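Local coordinates for pilin (Streptococcus pyogenes serotype M1, PDB 3GLD), which builds the shaft of the pilus as stacked, covalently linked subunits, serving bacterial adhesion to host cells, aggregation and biofilm formation, at residues 235-247 against 272-286. The protein carries 2 engineered substitutions. Sequence-based numbering, arbitrary orientation.
Sequences LPVGVDYVVTEDD and NSTEQETSTDKDMTI
Tyr241 and Glu277 form the antiparallel hydrogen-bonded pair that joins strand 240-245 to strand 277-278, an outermost strand of its four-stranded sheet in an all-beta pilin domain. Reciprocal backbone bonds identify the pair: Tyr241 N to Glu277 O is 2.7 Å, and Glu277 N returns to Tyr241 O. Their side chains share a face. With CG between its backbone N and carbonyl carbon (chi1 66°), Tyr241 turns one ring face to Glu277, whose CB lies over it toward the CZ rim, 3.8 Å from the centroid, a CH-pi contact; Ile286 CD1 lies at the ring edge, near its plane, by CE1. Glu277 OE2 leads off to a salt bridge with Lys267. On the other face, Asp240 and Thr278 lie alongside each other, and Thr278 OG1 donates to Asp240 OD1 (2.6 Å) from well above the carboxylate plane. Gln276 NE2 adds a weak hydrogen bond to Asp240 OD2, while Gln276 OE1 accepts one from Lys186 NZ.

The pairing is broken by a one-residue register shift before Thr244 meets Ser273. Within this break Thr274 OG1 stands in for a backbone acceptor, accepting from Val243 N at 2.9 Å (N-H...O 168°), while Thr274 N donates to Val243 O. Beyond it, Glu245 N bonds Asn272 O; Glu245, which promotes autocatalytic formation of the Lys166-Asn290 isopeptide bond, hydrogen-bonds Lys166 through OE1.

At the opposite end, Ser279 ties down the type II turn Pro236-Val239. Its OG, held between the backbone N and carbonyl carbon (chi1 67°), points into the turn, where it accepts from Val239 N (3.0 Å) and donates to Pro236 O at 2.6 Å, in the carbonyl plane on a lone pair.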
loop_
_atom_site.group_PDB
_atom_site.type_symbol
_atom_site.label_atom_id
_atom_site.label_comp_id
_atom_site.label_asym_id
_atom_site.label_seq_id
_atom_site.Cartn_x
_atom_site.Cartn_y
_atom_site.Cartn_z
ATOM N N LEU A 235 -6.298 -5.490 -8.714
ATOM C CA LEU A 235 -6.669 -6.382 -7.617
ATOM C C LEU A 235 -5.682 -6.217 -6.456
ATOM O O LEU A 235 -4.488 -6.402 -6.638
ATOM C CB LEU A 235 -6.648 -7.836 -8.096
ATOM C CG LEU A 235 -7.060 -8.926 -7.099
ATOM C CD1 LEU A 235 -8.505 -8.777 -6.701
ATOM C CD2 LEU A 235 -6.813 -10.298 -7.712
ATOM N N PRO A 236 -6.178 -5.865 -5.254
ATOM C CA PRO A 236 -5.187 -5.789 -4.185
ATOM C C PRO A 236 -4.627 -7.146 -3.753
ATOM O O PRO A 236 -5.288 -8.186 -3.901
ATOM C CB PRO A 236 -5.945 -5.117 -3.028
ATOM C CG PRO A 236 -7.202 -4.543 -3.634
ATOM C CD PRO A 236 -7.509 -5.394 -4.832
ATOM N N VAL A 237 -3.412 -7.122 -3.196
ATOM C CA VAL A 237 -2.825 -8.303 -2.572
ATOM C C VAL A 237 -3.581 -8.675 -1.296
ATOM O O VAL A 237 -4.031 -7.794 -0.549
ATOM C CB VAL A 237 -1.315 -8.066 -2.227
ATOM C CG1 VAL A 237 -0.699 -9.319 -1.588
ATOM C CG2 VAL A 237 -0.523 -7.709 -3.472
ATOM N N GLY A 238 -3.714 -9.973 -1.037
ATOM C CA GLY A 238 -4.378 -10.459 0.175
ATOM C C GLY A 238 -5.897 -10.609 0.111
ATOM O O GLY A 238 -6.543 -10.823 1.139
ATOM N N VAL A 239 -6.466 -10.531 -1.092
ATOM C CA VAL A 239 -7.921 -10.594 -1.269
ATOM C C VAL A 239 -8.358 -11.968 -1.743
ATOM O O VAL A 239 -7.825 -12.503 -2.731
ATOM C CB VAL A 239 -8.447 -9.491 -2.223
ATOM C CG1 VAL A 239 -9.913 -9.766 -2.648
ATOM C CG2 VAL A 239 -8.367 -8.111 -1.553
ATOM N N ASP A 240 -9.322 -12.548 -1.039
ATOM C CA ASP A 240 -9.896 -13.829 -1.472
ATOM C C ASP A 240 -10.849 -13.634 -2.627
ATOM O O ASP A 240 -11.515 -12.597 -2.727
ATOM C CB ASP A 240 -10.625 -14.533 -0.328
ATOM C CG ASP A 240 -9.694 -14.930 0.787
ATOM O OD1 ASP A 240 -8.481 -14.691 0.669
ATOM O OD2 ASP A 240 -10.172 -15.478 1.790
ATOM N N TYR A 241 -10.922 -14.633 -3.501
ATOM C CA TYR A 241 -11.860 -14.571 -4.607
ATOM C C TYR A 241 -12.216 -15.961 -5.137
ATOM O O TYR A 241 -11.505 -16.934 -4.900
ATOM C CB TYR A 241 -11.332 -13.653 -5.726
ATOM C CG TYR A 241 -10.094 -14.170 -6.417
ATOM C CD1 TYR A 241 -10.194 -15.042 -7.505
ATOM C CD2 TYR A 241 -8.819 -13.790 -5.981
ATOM C CE1 TYR A 241 -9.055 -15.535 -8.133
ATOM C CE2 TYR A 241 -7.685 -14.268 -6.590
ATOM C CZ TYR A 241 -7.805 -15.141 -7.675
ATOM O OH TYR A 241 -6.679 -15.612 -8.296
ATOM N N VAL A 242 -13.343 -16.020 -5.846
ATOM C CA VAL A 242 -13.789 -17.212 -6.547
ATOM C C VAL A 242 -14.232 -16.773 -7.931
ATOM O O VAL A 242 -14.921 -15.748 -8.081
ATOM C CB VAL A 242 -15.005 -17.875 -5.844
ATOM C CG1 VAL A 242 -15.337 -19.225 -6.509
ATOM C CG2 VAL A 242 -14.745 -18.095 -4.355
ATOM N N VAL A 243 -13.820 -17.539 -8.941
ATOM C CA VAL A 243 -14.343 -17.391 -10.295
ATOM C C VAL A 243 -15.081 -18.661 -10.698
ATOM O O VAL A 243 -14.548 -19.761 -10.562
ATOM C CB VAL A 243 -13.237 -17.158 -11.344
ATOM C CG1 VAL A 243 -13.859 -16.777 -12.693
ATOM C CG2 VAL A 243 -12.239 -16.085 -10.869
ATOM N N THR A 244 -16.306 -18.513 -11.200
ATOM C CA THR A 244 -17.060 -19.672 -11.651
ATOM C C THR A 244 -17.716 -19.403 -13.004
ATOM O O THR A 244 -18.250 -18.318 -13.249
ATOM C CB THR A 244 -18.181 -20.042 -10.670
ATOM O OG1 THR A 244 -19.255 -19.119 -10.833
ATOM C CG2 THR A 244 -17.728 -20.011 -9.241
ATOM N N GLU A 245 -17.687 -20.403 -13.869
ATOM C CA GLU A 245 -18.466 -20.395 -15.105
ATOM C C GLU A 245 -19.799 -21.121 -14.866
ATOM O O GLU A 245 -19.843 -22.055 -14.074
ATOM C CB GLU A 245 -17.660 -21.130 -16.163
ATOM C CG GLU A 245 -18.289 -21.224 -17.546
ATOM C CD GLU A 245 -17.430 -22.032 -18.513
ATOM O OE1 GLU A 245 -16.280 -21.648 -18.794
ATOM O OE2 GLU A 245 -17.914 -23.057 -19.012
ATOM N N ASP A 246 -20.870 -20.720 -15.556
ATOM C CA ASP A 246 -22.116 -21.524 -15.576
ATOM C C ASP A 246 -21.838 -22.974 -16.006
ATOM O O ASP A 246 -20.803 -23.281 -16.584
ATOM C CB ASP A 246 -23.170 -20.924 -16.533
ATOM C CG ASP A 246 -23.957 -19.788 -15.905
ATOM O OD1 ASP A 246 -23.597 -19.367 -14.786
ATOM O OD2 ASP A 246 -24.930 -19.322 -16.535
ATOM N N ASP A 247 -22.787 -23.853 -15.721
ATOM C CA ASP A 247 -22.676 -25.261 -16.058
ATOM C C ASP A 247 -23.200 -25.468 -17.479
ATOM O O ASP A 247 -24.334 -25.086 -17.809
ATOM C CB ASP A 247 -23.472 -26.083 -15.042
ATOM C CG ASP A 247 -23.246 -27.580 -15.174
ATOM O OD1 ASP A 247 -22.781 -28.049 -16.238
ATOM O OD2 ASP A 247 -23.564 -28.295 -14.195
ATOM N N ASN A 272 -16.275 -26.504 -12.986
ATOM C CA ASN A 272 -16.556 -25.161 -13.469
ATOM C C ASN A 272 -16.233 -24.016 -12.510
ATOM O O ASN A 272 -16.641 -22.885 -12.751
ATOM C CB ASN A 272 -17.998 -25.051 -13.980
ATOM C CG ASN A 272 -19.030 -25.493 -12.951
ATOM O OD1 ASN A 272 -20.056 -26.084 -13.312
ATOM N ND2 ASN A 272 -18.772 -25.218 -11.670
ATOM N N SER A 273 -15.499 -24.321 -11.441
ATOM C CA SER A 273 -15.165 -23.331 -10.417
ATOM C C SER A 273 -13.726 -23.406 -9.914
ATOM O O SER A 273 -13.151 -24.481 -9.773
ATOM C CB SER A 273 -16.122 -23.462 -9.225
ATOM O OG SER A 273 -15.847 -22.471 -8.247
ATOM N N THR A 274 -13.147 -22.240 -9.639
ATOM C CA THR A 274 -11.935 -22.191 -8.828
ATOM C C THR A 274 -12.337 -22.546 -7.401
ATOM O O THR A 274 -13.504 -22.457 -7.027
ATOM C CB THR A 274 -11.244 -20.789 -8.856
ATOM O OG1 THR A 274 -12.119 -19.783 -8.300
ATOM C CG2 THR A 274 -10.864 -20.415 -10.283
ATOM N N GLU A 275 -11.371 -22.967 -6.601
ATOM C CA GLU A 275 -11.569 -22.923 -5.161
ATOM C C GLU A 275 -11.422 -21.452 -4.737
ATOM O O GLU A 275 -11.163 -20.579 -5.569
ATOM C CB GLU A 275 -10.524 -23.781 -4.456
ATOM C CG GLU A 275 -10.560 -25.263 -4.791
ATOM C CD GLU A 275 -9.275 -25.964 -4.372
ATOM O OE1 GLU A 275 -8.214 -25.290 -4.309
ATOM O OE2 GLU A 275 -9.327 -27.185 -4.103
ATOM N N GLN A 276 -11.599 -21.167 -3.452
ATOM C CA GLN A 276 -11.310 -19.828 -2.962
ATOM C C GLN A 276 -9.805 -19.565 -3.069
ATOM O O GLN A 276 -8.999 -20.239 -2.445
ATOM C CB GLN A 276 -11.818 -19.640 -1.526
ATOM C CG GLN A 276 -11.696 -18.203 -1.019
ATOM C CD GLN A 276 -12.872 -17.784 -0.155
ATOM O OE1 GLN A 276 -14.016 -17.711 -0.623
ATOM N NE2 GLN A 276 -12.597 -17.494 1.104
ATOM N N GLU A 277 -9.437 -18.614 -3.913
ATOM C CA GLU A 277 -8.048 -18.233 -4.071
ATOM C C GLU A 277 -7.815 -16.983 -3.244
ATOM O O GLU A 277 -8.751 -16.207 -3.035
ATOM C CB GLU A 277 -7.738 -17.906 -5.529
ATOM C CG GLU A 277 -7.547 -19.092 -6.446
ATOM C CD GLU A 277 -6.456 -20.033 -5.992
ATOM O OE1 GLU A 277 -5.352 -19.574 -5.636
ATOM O OE2 GLU A 277 -6.700 -21.251 -6.005
ATOM N N THR A 278 -6.571 -16.800 -2.798
ATOM C CA THR A 278 -6.117 -15.572 -2.134
ATOM C C THR A 278 -5.058 -14.905 -2.992
ATOM O O THR A 278 -4.064 -15.526 -3.357
ATOM C CB THR A 278 -5.553 -15.870 -0.740
ATOM O OG1 THR A 278 -6.604 -16.391 0.074
ATOM C CG2 THR A 278 -4.997 -14.613 -0.084
ATOM N N SER A 279 -5.281 -13.641 -3.334
ATOM C CA SER A 279 -4.379 -12.959 -4.255
ATOM C C SER A 279 -3.022 -12.701 -3.599
ATOM O O SER A 279 -2.952 -12.372 -2.409
ATOM C CB SER A 279 -4.987 -11.664 -4.764
ATOM O OG SER A 279 -5.122 -10.726 -3.730
ATOM N N THR A 280 -1.959 -12.896 -4.376
ATOM C CA THR A 280 -0.597 -12.618 -3.926
ATOM C C THR A 280 -0.023 -11.504 -4.795
ATOM O O THR A 280 -0.751 -10.866 -5.552
ATOM C CB THR A 280 0.311 -13.873 -4.024
ATOM O OG1 THR A 280 0.529 -14.174 -5.406
ATOM C CG2 THR A 280 -0.324 -15.060 -3.338
ATOM N N ASP A 281 1.274 -11.250 -4.679
ATOM C CA ASP A 281 1.904 -10.242 -5.508
ATOM C C ASP A 281 2.155 -10.715 -6.947
ATOM O O ASP A 281 2.571 -9.930 -7.795
ATOM C CB ASP A 281 3.196 -9.727 -4.851
ATOM C CG ASP A 281 4.264 -10.797 -4.734
ATOM O OD1 ASP A 281 3.950 -12.012 -4.713
ATOM O OD2 ASP A 281 5.446 -10.420 -4.649
ATOM N N LYS A 282 1.898 -11.986 -7.219
ATOM C CA LYS A 282 2.097 -12.554 -8.543
ATOM C C LYS A 282 0.814 -12.458 -9.395
ATOM O O LYS A 282 -0.274 -12.790 -8.923
ATOM C CB LYS A 282 2.480 -14.029 -8.418
ATOM C CG LYS A 282 3.738 -14.290 -7.572
ATOM C CD LYS A 282 4.994 -13.831 -8.306
ATOM C CE LYS A 282 6.275 -14.220 -7.545
ATOM N NZ LYS A 282 6.372 -13.531 -6.244
ATOM N N ASP A 283 0.969 -12.043 -10.648
ATOM C CA ASP A 283 -0.143 -11.968 -11.611
ATOM C C ASP A 283 -0.745 -13.367 -11.780
ATOM O O ASP A 283 -0.017 -14.359 -11.910
ATOM C CB ASP A 283 0.359 -11.456 -12.954
ATOM C CG ASP A 283 0.619 -9.959 -12.976
ATOM O OD1 ASP A 283 -0.114 -9.184 -12.306
ATOM O OD2 ASP A 283 1.518 -9.536 -13.748
ATOM N N MET A 284 -2.070 -13.456 -11.736
ATOM C CA MET A 284 -2.748 -14.743 -11.815
ATOM C C MET A 284 -3.444 -14.903 -13.146
ATOM O O MET A 284 -4.167 -14.004 -13.559
ATOM C CB MET A 284 -3.771 -14.870 -10.679
ATOM C CG MET A 284 -4.692 -16.114 -10.795
ATOM S SD MET A 284 -3.798 -17.675 -10.691
ATOM C CE MET A 284 -3.737 -17.912 -8.902
ATOM N N THR A 285 -3.281 -16.061 -13.809
ATOM C CA THR A 285 -4.057 -16.337 -15.013
ATOM C C THR A 285 -4.850 -17.627 -14.859
ATOM O O THR A 285 -4.282 -18.674 -14.560
ATOM C CB THR A 285 -3.174 -16.412 -16.263
ATOM O OG1 THR A 285 -2.481 -15.189 -16.407
ATOM C CG2 THR A 285 -4.024 -16.618 -17.529
ATOM N N ILE A 286 -6.165 -17.524 -15.056
ATOM C CA ILE A 286 -7.077 -18.636 -14.905
ATOM C C ILE A 286 -7.800 -18.844 -16.233
ATOM O O ILE A 286 -8.491 -17.945 -16.727
ATOM C CB ILE A 286 -8.105 -18.396 -13.785
ATOM C CG1 ILE A 286 -7.376 -18.053 -12.473
ATOM C CG2 ILE A 286 -9.024 -19.608 -13.642
ATOM C CD1 ILE A 286 -8.274 -17.904 -11.273
#